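Local atomic coordinates of citrinin polyketide synthase (Monascus purpureus, PDB entry 5MPT), a protein that builds the polyketide precursor of the mycotoxin citrinin from malonyl units, presumably on an acetyl starter, this piece being its S-adenosylmethionine-dependent C-methyltransferase domain. Residues V265-P273 and T291-I301; G205-G216 and P234-L242. All coordinates share one frame; numbering follows the deposited sequence.

Both contacts belong to the Rossmann-like core of the C-methyltransferase domain, and both touch the bound S-adenosyl-L-homocysteine, with their centres about 16 Å apart. Contact 2 pairs two parallel strands, with D241 and the glycine-containing loop after 208-213 holding the ribose and the amino group; contact 1, later in the chain, supplies the adenine end, where N266 and I267 bond the base. They meet directly: V265 N lies 3.0 Å from D241 O, a probable hydrogen bond, and I301 CG1 packs on M213 SD at 3.6 Å. Of the catalytic residues, the side chain of Y177 comes about 7 Å from G216 of contact 2, and H289 lies about 7 Å from T291 of contact 1, side chain to side chain.

Contact 1: V265-P273 and T291-I301; sequences VNIESPPDP and TRNLEISTRNI. With SAH (S-adenosyl-L-homocysteine), chain B.
The adenine end of the S-adenosyl-L-homocysteine pocket is bounded here by the loop 265-273, which leans on T291, R292 and the first turns of helix 294-304. E268 meets T291 and R292 with its carboxylate. Its CG stands beside the backbone N (chi1 -64°) and the chain beyond is extended, carrying OE2 to R292 N (2.8 Å), which sits well above the carboxylate plane. OE1 takes R292 NH1 at 3.0 Å on its syn side but tilted out of the carboxylate plane, a salt bridge in which carboxylate and guanidinium planes stand 82° apart. One acid thus grips both the backbone and the side chain of R292. N300 points from the helix toward the loop: its ND2 donates to I267 O at 3.0 Å, in the carbonyl plane and on a lone pair, and only weakly to E268 O. The amide is thereby tied to a type I turn, N266 to S269. Between these polar ends, I267 CG2 sits against S297 CB at 3.6 Å and near T291 CG2, while CG1 and CD1 of the same side chain lie against the adenine. P271 CG rests on N300 O farther along the helix. N266 OD1 accepts from the ligand N6 (2.9 Å) and also from E268 N (2.8 Å), an Asx turn that would steady the amide for the base; I267 N donates to the ligand N1 at 3.0 Å. N293 caps the helix, OD1 accepting from I296 N. M213 of the central sheet also packs on I267. Reading the Watson-Crick edge of adenine with one side-chain carbonyl and the following backbone N-H is a familiar device of Rossmann-fold methyltransferases.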
loop_
_atom_site.group_PDB
_atom_site.type_symbol
_atom_site.label_atom_id
_atom_site.label_comp_id
_atom_site.label_asym_id
_atom_site.label_seq_id
_atom_site.Cartn_x
_atom_site.Cartn_y
_atom_site.Cartn_z
ATOM N N VAL A 265 -4.867 14.324 -10.521
ATOM C CA VAL A 265 -5.593 14.853 -9.370
ATOM C C VAL A 265 -4.739 14.658 -8.131
ATOM O O VAL A 265 -4.243 13.556 -7.877
ATOM C CB VAL A 265 -6.965 14.185 -9.174
ATOM C CG1 VAL A 265 -7.607 14.655 -7.857
ATOM C CG2 VAL A 265 -7.853 14.466 -10.357
ATOM N N ASN A 266 -4.582 15.716 -7.353
ATOM C CA ASN A 266 -3.838 15.674 -6.102
ATOM C C ASN A 266 -4.825 15.565 -4.949
ATOM O O ASN A 266 -5.687 16.442 -4.780
ATOM C CB ASN A 266 -2.983 16.932 -5.972
ATOM C CG ASN A 266 -2.096 16.927 -4.747
ATOM O OD1 ASN A 266 -2.310 16.198 -3.788
ATOM N ND2 ASN A 266 -1.124 17.833 -4.752
ATOM N N ILE A 267 -4.760 14.440 -4.234
ATOM C CA ILE A 267 -5.601 14.168 -3.070
ATOM C C ILE A 267 -5.588 15.310 -2.077
ATOM O O ILE A 267 -6.607 15.561 -1.413
ATOM C CB ILE A 267 -5.144 12.863 -2.396
ATOM C CG1 ILE A 267 -5.320 11.698 -3.366
ATOM C CG2 ILE A 267 -5.867 12.635 -1.055
ATOM C CD1 ILE A 267 -4.553 10.425 -2.998
ATOM N N GLU A 268 -4.449 16.022 -1.951
ATOM C CA GLU A 268 -4.322 17.077 -0.946
ATOM C C GLU A 268 -4.993 18.373 -1.368
ATOM O O GLU A 268 -5.231 19.232 -0.511
ATOM C CB GLU A 268 -2.843 17.373 -0.641
ATOM C CG GLU A 268 -2.136 16.188 -0.028
ATOM C CD GLU A 268 -0.773 16.511 0.562
ATOM O OE1 GLU A 268 -0.426 17.719 0.667
ATOM O OE2 GLU A 268 -0.055 15.557 0.923
ATOM N N SER A 269 -5.287 18.537 -2.669
ATOM C CA SER A 269 -5.852 19.792 -3.171
ATOM C C SER A 269 -7.351 19.903 -2.904
ATOM O O SER A 269 -8.077 18.927 -2.950
ATOM C CB SER A 269 -5.637 19.910 -4.672
ATOM O OG SER A 269 -4.264 19.975 -4.989
ATOM N N PRO A 270 -7.853 21.107 -2.663
ATOM C CA PRO A 270 -9.291 21.300 -2.682
ATOM C C PRO A 270 -9.849 20.922 -4.040
ATOM O O PRO A 270 -9.202 21.139 -5.080
ATOM C CB PRO A 270 -9.443 22.799 -2.398
ATOM C CG PRO A 270 -8.144 23.371 -2.806
ATOM C CD PRO A 270 -7.139 22.380 -2.464
ATOM N N PRO A 271 -11.040 20.337 -4.082
ATOM C CA PRO A 271 -11.635 19.986 -5.379
ATOM C C PRO A 271 -12.105 21.203 -6.140
ATOM O O PRO A 271 -12.772 22.062 -5.573
ATOM C CB PRO A 271 -12.849 19.130 -4.995
ATOM C CG PRO A 271 -12.775 18.958 -3.490
ATOM C CD PRO A 271 -11.940 20.060 -2.963
ATOM N N ASP A 272 -11.856 21.222 -7.452
ATOM C CA ASP A 272 -12.462 22.257 -8.270
ATOM C C ASP A 272 -13.971 22.007 -8.386
ATOM O O ASP A 272 -14.443 20.879 -8.172
ATOM C CB ASP A 272 -11.791 22.326 -9.643
ATOM C CG ASP A 272 -12.297 21.292 -10.607
ATOM O OD1 ASP A 272 -13.331 21.560 -11.246
ATOM O OD2 ASP A 272 -11.644 20.239 -10.761
ATOM N N PRO A 273 -14.748 23.062 -8.668
ATOM C CA PRO A 273 -16.213 22.926 -8.706
ATOM C C PRO A 273 -16.697 21.724 -9.475
ATOM O O PRO A 273 -17.658 21.079 -9.056
ATOM C CB PRO A 273 -16.650 24.241 -9.375
ATOM C CG PRO A 273 -15.649 25.215 -8.926
ATOM C CD PRO A 273 -14.340 24.479 -8.779
ATOM N N THR A 291 -0.187 11.041 2.053
ATOM C CA THR A 291 -0.378 12.482 2.073
ATOM C C THR A 291 0.031 13.054 3.431
ATOM O O THR A 291 0.243 12.336 4.413
ATOM C CB THR A 291 -1.830 12.846 1.745
ATOM O OG1 THR A 291 -2.725 12.387 2.768
ATOM C CG2 THR A 291 -2.258 12.260 0.414
ATOM N N ARG A 292 0.090 14.391 3.487
ATOM C CA ARG A 292 0.592 15.068 4.670
ATOM C C ARG A 292 -0.351 14.943 5.853
ATOM O O ARG A 292 0.097 14.828 6.996
ATOM C CB ARG A 292 0.821 16.536 4.332
ATOM C CG ARG A 292 1.966 16.767 3.342
ATOM C CD ARG A 292 2.127 18.246 2.930
ATOM N NE ARG A 292 3.379 18.420 2.179
ATOM C CZ ARG A 292 3.526 18.023 0.915
ATOM N NH1 ARG A 292 2.516 17.466 0.268
ATOM N NH2 ARG A 292 4.684 18.154 0.290
ATOM N N ASN A 293 -1.653 15.020 5.610
ATOM C CA ASN A 293 -2.616 15.242 6.684
ATOM C C ASN A 293 -3.880 14.487 6.321
ATOM O O ASN A 293 -4.510 14.780 5.304
ATOM C CB ASN A 293 -2.887 16.746 6.884
ATOM C CG ASN A 293 -3.920 17.023 7.986
ATOM O OD1 ASN A 293 -5.047 16.506 7.959
ATOM N ND2 ASN A 293 -3.541 17.860 8.952
ATOM N N LEU A 294 -4.202 13.456 7.109
ATOM C CA LEU A 294 -5.295 12.571 6.735
ATOM C C LEU A 294 -6.640 13.270 6.827
ATOM O O LEU A 294 -7.538 12.998 6.019
ATOM C CB LEU A 294 -5.273 11.322 7.609
ATOM C CG LEU A 294 -4.057 10.424 7.413
ATOM C CD1 LEU A 294 -4.226 9.153 8.226
ATOM C CD2 LEU A 294 -3.797 10.063 5.932
ATOM N N GLU A 295 -6.809 14.157 7.809
ATOM C CA GLU A 295 -8.046 14.946 7.900
ATOM C C GLU A 295 -8.278 15.768 6.640
ATOM O O GLU A 295 -9.384 15.778 6.070
ATOM C CB GLU A 295 -7.994 15.876 9.105
ATOM C CG GLU A 295 -8.210 15.198 10.442
ATOM C CD GLU A 295 -8.379 16.192 11.576
ATOM O OE1 GLU A 295 -8.734 17.360 11.296
ATOM O OE2 GLU A 295 -8.153 15.797 12.742
ATOM N N ILE A 296 -7.260 16.500 6.211
ATOM C CA ILE A 296 -7.391 17.324 5.014
ATOM C C ILE A 296 -7.681 16.451 3.802
ATOM O O ILE A 296 -8.578 16.749 3.003
ATOM C CB ILE A 296 -6.120 18.182 4.821
ATOM C CG1 ILE A 296 -6.021 19.213 5.939
ATOM C CG2 ILE A 296 -6.085 18.827 3.447
ATOM C CD1 ILE A 296 -4.710 19.998 5.924
ATOM N N SER A 297 -6.944 15.342 3.656
ATOM C CA SER A 297 -7.135 14.510 2.476
ATOM C C SER A 297 -8.530 13.881 2.453
ATOM O O SER A 297 -9.193 13.863 1.411
ATOM C CB SER A 297 -6.078 13.430 2.413
ATOM O OG SER A 297 -4.827 14.034 2.207
ATOM N N THR A 298 -8.983 13.333 3.581
ATOM C CA THR A 298 -10.252 12.638 3.564
ATOM C C THR A 298 -11.399 13.639 3.511
ATOM O O THR A 298 -12.464 13.321 2.985
ATOM C CB THR A 298 -10.385 11.675 4.764
ATOM O OG1 THR A 298 -10.323 12.406 5.987
ATOM C CG2 THR A 298 -9.289 10.544 4.755
ATOM N N ARG A 299 -11.198 14.851 4.025
ATOM C CA ARG A 299 -12.200 15.899 3.861
ATOM C C ARG A 299 -12.332 16.288 2.394
ATOM O O ARG A 299 -13.447 16.425 1.870
ATOM C CB ARG A 299 -11.837 17.113 4.716
ATOM C CG ARG A 299 -12.931 18.188 4.736
ATOM C CD ARG A 299 -12.610 19.314 5.695
ATOM N NE ARG A 299 -12.783 18.940 7.100
ATOM C CZ ARG A 299 -11.796 18.800 7.985
ATOM N NH1 ARG A 299 -10.527 18.997 7.639
ATOM N NH2 ARG A 299 -12.084 18.465 9.236
ATOM N N ASN A 300 -11.201 16.470 1.711
ATOM C CA ASN A 300 -11.231 16.732 0.280
ATOM C C ASN A 300 -12.012 15.648 -0.452
ATOM O O ASN A 300 -12.869 15.937 -1.292
ATOM C CB ASN A 300 -9.813 16.820 -0.281
ATOM C CG ASN A 300 -9.036 18.015 0.234
ATOM O OD1 ASN A 300 -9.606 19.020 0.661
ATOM N ND2 ASN A 300 -7.726 17.921 0.162
ATOM N N ILE A 301 -11.703 14.381 -0.152
ATOM C CA ILE A 301 -12.404 13.267 -0.773
ATOM C C ILE A 301 -13.892 13.352 -0.476
ATOM O O ILE A 301 -14.734 13.139 -1.359
ATOM C CB ILE A 301 -11.775 11.950 -0.288
ATOM C CG1 ILE A 301 -10.356 11.858 -0.882
ATOM C CG2 ILE A 301 -12.699 10.809 -0.601
ATOM C CD1 ILE A 301 -9.497 10.735 -0.306
HETATM N N SAH B . -2.655 2.429 -6.238
HETATM C CA SAH B . -1.197 2.286 -6.526
HETATM C CB SAH B . -0.327 1.631 -5.459
HETATM C CG SAH B . -0.024 2.506 -4.256
HETATM S SD SAH B . 1.370 3.586 -4.730
HETATM C C SAH B . -1.060 1.451 -7.830
HETATM O O SAH B . 0.048 1.741 -8.478
HETATM O OXT SAH B . -1.848 0.611 -8.185
HETATM C "C5'" SAH B . 0.793 5.224 -4.213
HETATM C "C4'" SAH B . 0.275 5.973 -5.424
HETATM O "O4'" SAH B . -0.281 7.199 -4.903
HETATM C "C3'" SAH B . 1.338 6.372 -6.455
HETATM O "O3'" SAH B . 0.793 6.102 -7.743
HETATM C "C2'" SAH B . 1.531 7.878 -6.206
HETATM O "O2'" SAH B . 1.854 8.595 -7.395
HETATM C "C1'" SAH B . 0.146 8.270 -5.707
HETATM N N9 SAH B . 0.075 9.484 -4.903
HETATM C C8 SAH B . 0.946 9.912 -3.937
HETATM N N7 SAH B . 0.642 11.077 -3.417
HETATM C C5 SAH B . -0.512 11.447 -4.095
HETATM C C6 SAH B . -1.339 12.584 -4.016
HETATM N N6 SAH B . -1.103 13.628 -3.211
HETATM N N1 SAH B . -2.411 12.632 -4.829
HETATM C C2 SAH B . -2.641 11.613 -5.663
HETATM N N3 SAH B . -1.942 10.489 -5.826
HETATM C C4 SAH B . -0.876 10.470 -5.008
#

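Contact 2: G205-G216 and P234-L242; sequences GEPLRILEMGAG and PVEYTMTDL. With SAH (S-adenosyl-L-homocysteine), chain B.
Strands 208-213 and 235-241 run parallel, 4.7 Å apart and 12° from alignment, laced by backbone bonds from L208 N to P234 O through to E212 N to T238 O. At the far end, T240 N and OG1 both donate to E212 O, and A215 N to T240 O. On the face bearing I210, Y237 OH donates to E212 OE1 at 2.6 Å from above the carboxylate plane; OE1 lies at the ring edge, carboxylate and ring planes perpendicular, and is also hydrogen-bonded to T221 OG1, so two hydroxyls hold this buried carboxylate. I210 CG2 approaches Y237 CE2 at 3.8 Å, and M239 CG presses on A215 CB at 3.5 Å, a tight contact. On the other face, R209 NE donates to E236 OE1 at 3.2 Å in a nearly straight salt bridge; OE1 lies in the guanidinium plane, while NE sits above the carboxylate plane. R209 NH1 turns to L7 O. D241 CG is anti to the backbone N (chi1 -162°), which brings OD1 and OD2 to the ligand's O3' and O2', each at 2.7 Å; OD1 also takes a weak bond from G216 N. G214 O accepts from the ligand N at 2.8 Å. Helix 221-231 completes the beta-alpha-beta unit and packs on Y237, while strands 260-264 and 279-285 flank the pair within the seven-stranded sheet.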
loop_
_atom_site.group_PDB
_atom_site.type_symbol
_atom_site.label_atom_id
_atom_site.label_comp_id
_atom_site.label_asym_id
_atom_site.label_seq_id
_atom_site.Cartn_x
_atom_site.Cartn_y
_atom_site.Cartn_z
ATOM N N GLY A 205 -30.550 3.974 -16.678
ATOM C CA GLY A 205 -29.760 4.394 -17.811
ATOM C C GLY A 205 -28.665 5.381 -17.478
ATOM O O GLY A 205 -27.842 5.694 -18.352
ATOM N N GLU A 206 -28.631 5.876 -16.266
ATOM C CA GLU A 206 -27.690 6.883 -15.824
ATOM C C GLU A 206 -26.434 6.228 -15.264
ATOM O O GLU A 206 -26.509 5.160 -14.655
ATOM C CB GLU A 206 -28.305 7.746 -14.746
ATOM C CG GLU A 206 -29.465 8.582 -15.254
ATOM C CD GLU A 206 -30.254 9.213 -14.129
ATOM O OE1 GLU A 206 -30.637 8.492 -13.176
ATOM O OE2 GLU A 206 -30.502 10.430 -14.197
ATOM N N PRO A 207 -25.285 6.882 -15.391
ATOM C CA PRO A 207 -24.019 6.231 -15.047
ATOM C C PRO A 207 -23.701 6.262 -13.568
ATOM O O PRO A 207 -24.031 7.204 -12.834
ATOM C CB PRO A 207 -22.982 7.043 -15.824
ATOM C CG PRO A 207 -23.582 8.421 -15.868
ATOM C CD PRO A 207 -25.075 8.224 -15.944
ATOM N N LEU A 208 -23.045 5.190 -13.158
ATOM C CA LEU A 208 -22.322 5.136 -11.905
ATOM C C LEU A 208 -20.989 5.838 -12.121
ATOM O O LEU A 208 -20.258 5.529 -13.069
ATOM C CB LEU A 208 -22.135 3.680 -11.491
ATOM C CG LEU A 208 -21.655 3.387 -10.078
ATOM C CD1 LEU A 208 -22.647 3.913 -9.086
ATOM C CD2 LEU A 208 -21.472 1.847 -9.901
ATOM N N ARG A 209 -20.717 6.839 -11.308
ATOM C CA ARG A 209 -19.511 7.633 -11.437
ATOM C C ARG A 209 -18.521 7.195 -10.376
ATOM O O ARG A 209 -18.775 7.327 -9.169
ATOM C CB ARG A 209 -19.843 9.122 -11.343
ATOM C CG ARG A 209 -20.855 9.530 -12.412
ATOM C CD ARG A 209 -21.138 11.038 -12.469
ATOM N NE ARG A 209 -21.719 11.385 -13.773
ATOM C CZ ARG A 209 -22.898 11.956 -13.969
ATOM N NH1 ARG A 209 -23.670 12.310 -12.944
ATOM N NH2 ARG A 209 -23.295 12.197 -15.216
ATOM N N ILE A 210 -17.403 6.660 -10.843
ATOM C CA ILE A 210 -16.352 6.093 -10.007
ATOM C C ILE A 210 -15.072 6.851 -10.301
ATOM O O ILE A 210 -14.695 7.011 -11.470
ATOM C CB ILE A 210 -16.144 4.593 -10.285
ATOM C CG1 ILE A 210 -17.461 3.848 -10.145
ATOM C CG2 ILE A 210 -15.032 4.045 -9.366
ATOM C CD1 ILE A 210 -17.366 2.326 -10.482
ATOM N N LEU A 211 -14.406 7.319 -9.253
ATOM C CA LEU A 211 -13.134 8.013 -9.398
ATOM C C LEU A 211 -12.082 7.291 -8.573
ATOM O O LEU A 211 -12.268 7.073 -7.370
ATOM C CB LEU A 211 -13.248 9.473 -8.968
ATOM C CG LEU A 211 -12.018 10.358 -9.235
ATOM C CD1 LEU A 211 -12.485 11.760 -9.662
ATOM C CD2 LEU A 211 -11.146 10.413 -8.014
ATOM N N GLU A 212 -10.980 6.943 -9.206
ATOM C CA GLU A 212 -9.879 6.282 -8.527
ATOM C C GLU A 212 -8.769 7.297 -8.291
ATOM O O GLU A 212 -8.278 7.926 -9.235
ATOM C CB GLU A 212 -9.367 5.079 -9.322
ATOM C CG GLU A 212 -8.250 4.367 -8.596
ATOM C CD GLU A 212 -7.686 3.183 -9.332
ATOM O OE1 GLU A 212 -8.097 2.927 -10.482
ATOM O OE2 GLU A 212 -6.789 2.536 -8.753
ATOM N N MET A 213 -8.402 7.463 -7.029
ATOM C CA MET A 213 -7.269 8.295 -6.674
ATOM C C MET A 213 -6.028 7.438 -6.501
ATOM O O MET A 213 -6.103 6.260 -6.166
ATOM C CB MET A 213 -7.553 9.065 -5.394
ATOM C CG MET A 213 -8.757 9.973 -5.562
ATOM S SD MET A 213 -9.035 10.996 -4.127
ATOM C CE MET A 213 -9.712 12.466 -4.882
ATOM N N GLY A 214 -4.889 8.064 -6.769
ATOM C CA GLY A 214 -3.614 7.363 -6.605
ATOM C C GLY A 214 -3.557 6.076 -7.393
ATOM O O GLY A 214 -2.942 5.086 -6.956
ATOM N N ALA A 215 -4.157 6.074 -8.580
ATOM C CA ALA A 215 -4.287 4.839 -9.343
ATOM C C ALA A 215 -2.937 4.319 -9.802
ATOM O O ALA A 215 -2.788 3.114 -10.053
ATOM C CB ALA A 215 -5.210 5.067 -10.542
ATOM N N GLY A 216 -1.954 5.199 -9.911
ATOM C CA GLY A 216 -0.591 4.809 -10.159
ATOM C C GLY A 216 -0.409 3.874 -11.330
ATOM O O GLY A 216 -0.757 4.216 -12.468
ATOM N N PRO A 234 -24.182 1.269 -17.078
ATOM C CA PRO A 234 -23.536 2.531 -17.454
ATOM C C PRO A 234 -22.609 3.025 -16.356
ATOM O O PRO A 234 -22.949 3.009 -15.169
ATOM C CB PRO A 234 -24.718 3.478 -17.675
ATOM C CG PRO A 234 -25.893 2.592 -17.898
ATOM C CD PRO A 234 -25.650 1.376 -17.074
ATOM N N VAL A 235 -21.428 3.465 -16.768
ATOM C CA VAL A 235 -20.374 3.856 -15.838
ATOM C C VAL A 235 -19.496 4.903 -16.499
ATOM O O VAL A 235 -19.296 4.900 -17.716
ATOM C CB VAL A 235 -19.528 2.637 -15.396
ATOM C CG1 VAL A 235 -18.947 1.934 -16.606
ATOM C CG2 VAL A 235 -18.394 3.065 -14.455
ATOM N N GLU A 236 -18.976 5.807 -15.676
ATOM C CA GLU A 236 -17.868 6.682 -16.029
ATOM C C GLU A 236 -16.802 6.475 -14.965
ATOM O O GLU A 236 -17.045 6.748 -13.782
ATOM C CB GLU A 236 -18.327 8.147 -16.105
ATOM C CG GLU A 236 -19.341 8.423 -17.224
ATOM C CD GLU A 236 -20.077 9.761 -17.068
ATOM O OE1 GLU A 236 -19.699 10.556 -16.179
ATOM O OE2 GLU A 236 -21.037 10.012 -17.835
ATOM N N TYR A 237 -15.648 5.932 -15.377
ATOM C CA TYR A 237 -14.518 5.645 -14.490
ATOM C C TYR A 237 -13.406 6.646 -14.740
ATOM O O TYR A 237 -12.821 6.667 -15.826
ATOM C CB TYR A 237 -14.013 4.238 -14.732
ATOM C CG TYR A 237 -13.084 3.705 -13.673
ATOM C CD1 TYR A 237 -11.760 4.114 -13.600
ATOM C CD2 TYR A 237 -13.530 2.756 -12.769
ATOM C CE1 TYR A 237 -10.907 3.587 -12.639
ATOM C CE2 TYR A 237 -12.696 2.224 -11.819
ATOM C CZ TYR A 237 -11.381 2.647 -11.755
ATOM O OH TYR A 237 -10.557 2.103 -10.795
ATOM N N THR A 238 -13.128 7.484 -13.746
ATOM C CA THR A 238 -12.100 8.498 -13.846
ATOM C C THR A 238 -10.887 7.968 -13.094
ATOM O O THR A 238 -10.904 7.832 -11.862
ATOM C CB THR A 238 -12.593 9.840 -13.298
ATOM O OG1 THR A 238 -13.790 10.232 -13.985
ATOM C CG2 THR A 238 -11.546 10.928 -13.487
ATOM N N MET A 239 -9.850 7.638 -13.843
ATOM C CA MET A 239 -8.605 7.169 -13.275
ATOM C C MET A 239 -7.692 8.372 -13.078
ATOM O O MET A 239 -7.431 9.120 -14.029
ATOM C CB MET A 239 -7.963 6.145 -14.198
ATOM C CG MET A 239 -6.716 5.546 -13.634
ATOM S SD MET A 239 -5.795 4.693 -14.893
ATOM C CE MET A 239 -4.440 4.098 -13.887
ATOM N N THR A 240 -7.217 8.567 -11.852
ATOM C CA THR A 240 -6.408 9.739 -11.535
ATOM C C THR A 240 -5.193 9.371 -10.689
ATOM O O THR A 240 -5.119 8.297 -10.085
ATOM C CB THR A 240 -7.239 10.794 -10.798
ATOM O OG1 THR A 240 -7.341 10.470 -9.410
ATOM C CG2 THR A 240 -8.644 10.921 -11.390
ATOM N N ASP A 241 -4.222 10.290 -10.666
ATOM C CA ASP A 241 -3.006 10.137 -9.867
ATOM C C ASP A 241 -2.320 11.485 -9.832
ATOM O O ASP A 241 -2.583 12.348 -10.662
ATOM C CB ASP A 241 -2.043 9.087 -10.448
ATOM C CG ASP A 241 -1.000 8.593 -9.430
ATOM O OD1 ASP A 241 -1.205 7.565 -8.749
ATOM O OD2 ASP A 241 0.058 9.224 -9.311
ATOM N N LEU A 242 -1.423 11.636 -8.864
ATOM C CA LEU A 242 -0.561 12.802 -8.842
ATOM C C LEU A 242 0.384 12.828 -10.036
ATOM O O LEU A 242 0.777 13.913 -10.475
ATOM C CB LEU A 242 0.253 12.820 -7.542
ATOM C CG LEU A 242 1.002 14.148 -7.269
ATOM C CD1 LEU A 242 0.050 15.319 -7.159
ATOM C CD2 LEU A 242 1.793 14.043 -5.982
HETATM N N SAH B . -2.655 2.429 -6.238
HETATM C CA SAH B . -1.197 2.286 -6.526
HETATM C CB SAH B . -0.327 1.631 -5.459
HETATM C CG SAH B . -0.024 2.506 -4.256
HETATM S SD SAH B . 1.370 3.586 -4.730
HETATM C C SAH B . -1.060 1.451 -7.830
HETATM O O SAH B . 0.048 1.741 -8.478
HETATM O OXT SAH B . -1.848 0.611 -8.185
HETATM C "C5'" SAH B . 0.793 5.224 -4.213
HETATM C "C4'" SAH B . 0.275 5.973 -5.424
HETATM O "O4'" SAH B . -0.281 7.199 -4.903
HETATM C "C3'" SAH B . 1.338 6.372 -6.455
HETATM O "O3'" SAH B . 0.793 6.102 -7.743
HETATM C "C2'" SAH B . 1.531 7.878 -6.206
HETATM O "O2'" SAH B . 1.854 8.595 -7.395
HETATM C "C1'" SAH B . 0.146 8.270 -5.707
HETATM N N9 SAH B . 0.075 9.484 -4.903
HETATM C C8 SAH B . 0.946 9.912 -3.937
HETATM N N7 SAH B . 0.642 11.077 -3.417
HETATM C C5 SAH B . -0.512 11.447 -4.095
HETATM C C6 SAH B . -1.339 12.584 -4.016
HETATM N N6 SAH B . -1.103 13.628 -3.211
HETATM N N1 SAH B . -2.411 12.632 -4.829
HETATM C C2 SAH B . -2.641 11.613 -5.663
HETATM N N3 SAH B . -1.942 10.489 -5.826
HETATM C C4 SAH B . -0.876 10.470 -5.008
HETATM O O HOH W 1 -25.225 2.724 -13.843
HETATM O O HOH W 2 -16.069 9.431 -12.688
HETATM O O HOH W 3 -5.349 10.886 -7.649
#